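Local coordinates for Non-structural protein 11 (Prrsv 16244b, PDB 5EYI), which probably cleaves viral RNA at uridylates as an endoribonuclease, degrading polyuridine ends that would otherwise alert host double-stranded RNA sensors, at residues 212-215 against 219-222. The protein carries 1 engineered substitution. Sequence-based numbering, arbitrary orientation.
Sequences LMVW and TAYF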
ATOM      1  N   LEU A 212       5.234   2.625   1.108  1.00 22.72           N
ATOM      2  CA  LEU A 212       4.282   2.927   2.171  1.00 22.53           C
ATOM      3  C   LEU A 212       2.966   2.359   1.723  1.00 22.43           C
ATOM      4  O   LEU A 212       2.431   2.761   0.696  1.00 22.75           O
ATOM      5  CB  LEU A 212       4.159   4.437   2.405  1.00 21.90           C
ATOM      6  CG  LEU A 212       3.178   4.906   3.491  1.00 21.85           C
ATOM      7  CD1 LEU A 212       3.547   4.376   4.873  1.00 22.04           C
ATOM      8  CD2 LEU A 212       3.099   6.420   3.502  1.00 21.99           C
ATOM      9  N   MET A 213       2.456   1.407   2.484  1.00 23.77           N
ATOM     10  CA  MET A 213       1.171   0.802   2.195  1.00 25.43           C
ATOM     11  C   MET A 213       0.148   1.515   3.036  1.00 25.58           C
ATOM     12  O   MET A 213       0.339   1.625   4.242  1.00 24.75           O
ATOM     13  CB  MET A 213       1.192  -0.683   2.543  1.00 27.12           C
ATOM     14  CG  MET A 213       2.401  -1.423   1.989  1.00 29.06           C
ATOM     15  SD  MET A 213       2.791  -1.021   0.276  1.00 30.47           S
ATOM     16  CE  MET A 213       3.767  -2.464  -0.115  1.00 32.16           C
ATOM     17  N   VAL A 214      -0.912   2.014   2.394  1.00 25.33           N
ATOM     18  CA  VAL A 214      -2.011   2.673   3.087  1.00 25.75           C
ATOM     19  C   VAL A 214      -3.337   1.988   2.749  1.00 26.59           C
ATOM     20  O   VAL A 214      -3.654   1.795   1.579  1.00 26.93           O
ATOM     21  CB  VAL A 214      -2.097   4.166   2.707  1.00 26.09           C
ATOM     22  CG1 VAL A 214      -3.290   4.837   3.397  1.00 26.26           C
ATOM     23  CG2 VAL A 214      -0.788   4.870   3.057  1.00 26.37           C
ATOM     24  N   TRP A 215      -4.090   1.627   3.785  1.00 26.87           N
ATOM     25  CA  TRP A 215      -5.485   1.249   3.653  1.00 28.61           C
ATOM     26  C   TRP A 215      -6.358   2.371   4.206  1.00 29.88           C
ATOM     27  O   TRP A 215      -6.308   2.677   5.409  1.00 28.73           O
ATOM     28  CB  TRP A 215      -5.774  -0.046   4.393  1.00 29.22           C
ATOM     29  CG  TRP A 215      -5.372  -1.243   3.627  1.00 30.32           C
ATOM     30  CD1 TRP A 215      -6.176  -2.020   2.860  1.00 31.51           C
ATOM     31  CD2 TRP A 215      -4.060  -1.808   3.540  1.00 30.87           C
ATOM     32  NE1 TRP A 215      -5.457  -3.047   2.305  1.00 32.02           N
ATOM     33  CE2 TRP A 215      -4.153  -2.941   2.704  1.00 31.64           C
ATOM     34  CE3 TRP A 215      -2.819  -1.473   4.097  1.00 30.05           C
ATOM     35  CZ2 TRP A 215      -3.051  -3.744   2.404  1.00 31.34           C
ATOM     36  CZ3 TRP A 215      -1.725  -2.265   3.795  1.00 30.81           C
ATOM     37  CH2 TRP A 215      -1.848  -3.391   2.955  1.00 31.56           C
ATOM     38  N   THR A 219      -5.171   1.673   8.132  1.00 31.33           N
ATOM     39  CA  THR A 219      -3.795   1.478   8.567  1.00 29.39           C
ATOM     40  C   THR A 219      -2.807   1.908   7.508  1.00 27.47           C
ATOM     41  O   THR A 219      -3.163   2.155   6.349  1.00 27.55           O
ATOM     42  CB  THR A 219      -3.546   0.000   9.007  1.00 30.05           C
ATOM     43  OG1 THR A 219      -2.353  -0.095   9.809  1.00 29.64           O
ATOM     44  CG2 THR A 219      -3.449  -0.944   7.800  1.00 30.71           C
ATOM     45  N   ALA A 220      -1.560   2.015   7.940  1.00 25.13           N
ATOM     46  CA  ALA A 220      -0.457   2.355   7.063  1.00 23.59           C
ATOM     47  C   ALA A 220       0.840   1.867   7.681  1.00 22.57           C
ATOM     48  O   ALA A 220       1.010   1.905   8.900  1.00 22.19           O
ATOM     49  CB  ALA A 220      -0.390   3.848   6.805  1.00 22.82           C
ATOM     50  N   TYR A 221       1.736   1.393   6.832  1.00 21.36           N
ATOM     51  CA  TYR A 221       3.024   0.910   7.282  1.00 21.51           C
ATOM     52  C   TYR A 221       4.009   0.910   6.148  1.00 21.45           C
ATOM     53  O   TYR A 221       3.620   0.837   4.971  1.00 20.62           O
ATOM     54  CB  TYR A 221       2.921  -0.492   7.882  1.00 21.57           C
ATOM     55  CG  TYR A 221       2.377  -1.586   6.974  1.00 21.52           C
ATOM     56  CD1 TYR A 221       1.098  -2.094   7.156  1.00 21.94           C
ATOM     57  CD2 TYR A 221       3.160  -2.143   5.965  1.00 21.78           C
ATOM     58  CE1 TYR A 221       0.609  -3.117   6.353  1.00 22.55           C
ATOM     59  CE2 TYR A 221       2.680  -3.149   5.152  1.00 22.42           C
ATOM     60  CZ  TYR A 221       1.407  -3.644   5.348  1.00 22.91           C
ATOM     61  OH  TYR A 221       0.932  -4.666   4.536  1.00 23.74           O
ATOM     62  N   PHE A 222       5.278   0.986   6.525  1.00 21.30           N
ATOM     63  CA  PHE A 222       6.373   0.962   5.578  1.00 22.05           C
ATOM     64  C   PHE A 222       6.844  -0.455   5.363  1.00 23.28           C
ATOM     65  O   PHE A 222       6.652  -1.328   6.206  1.00 22.59           O
ATOM     66  CB  PHE A 222       7.544   1.798   6.069  1.00 21.68           C
ATOM     67  CG  PHE A 222       7.392   3.258   5.810  1.00 21.23           C
ATOM     68  CD1 PHE A 222       7.586   3.767   4.527  1.00 21.15           C
ATOM     69  CD2 PHE A 222       7.086   4.128   6.840  1.00 21.23           C
ATOM     70  CE1 PHE A 222       7.481   5.119   4.279  1.00 20.83           C
ATOM     71  CE2 PHE A 222       6.973   5.482   6.600  1.00 21.55           C
ATOM     72  CZ  PHE A 222       7.171   5.979   5.319  1.00 21.22           C
TER
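M213 and Y221 form one hydrogen-bonded antiparallel pair and W215 and T219 the other, each joined by two backbone bonds; M213 N to Y221 O is 2.8 Å, and T219 N to W215 O is longer at 3.1 Å. The N-to-C axes of the two segments lie at 173° to each other, as expected for a beta hairpin, and the hydrogen-bonded pairs alternate with non-hydrogen-bonded ones, V214–A220 between them and L212–F222 beyond M213–Y221.

On the face bearing L212, V214, A220 and F222, L212 CD1 sits over the centre of the F222 ring, 3.8 Å from its centroid and close to the ring normal, a CH-pi contact. V214 CG2 meets A220 CB at 3.9 Å. On the other face, chi1 of 59° puts Y221 CG between its backbone N and carbonyl carbon, and the ring leans toward the neighbouring strand. M213 CB lies over one face of the Y221 ring, offset toward its rim, while W215 CZ3 comes within 3.6 Å of Y221 CE1, the ring planes at 34°. The T219 and W215 side chains lie side by side, T219 CG2 3.8 Å from W215 CE3.

This face borders the predicted active site: Y221 meets H146, and T219 OG1 makes a weak hydrogen bond to H131. W215 NE1 hydrogen-bonds Y191 OH of the second subunit. Strand 198-205 flanks 208-215 in a three-stranded antiparallel sheet, with 219-223 at its other edge.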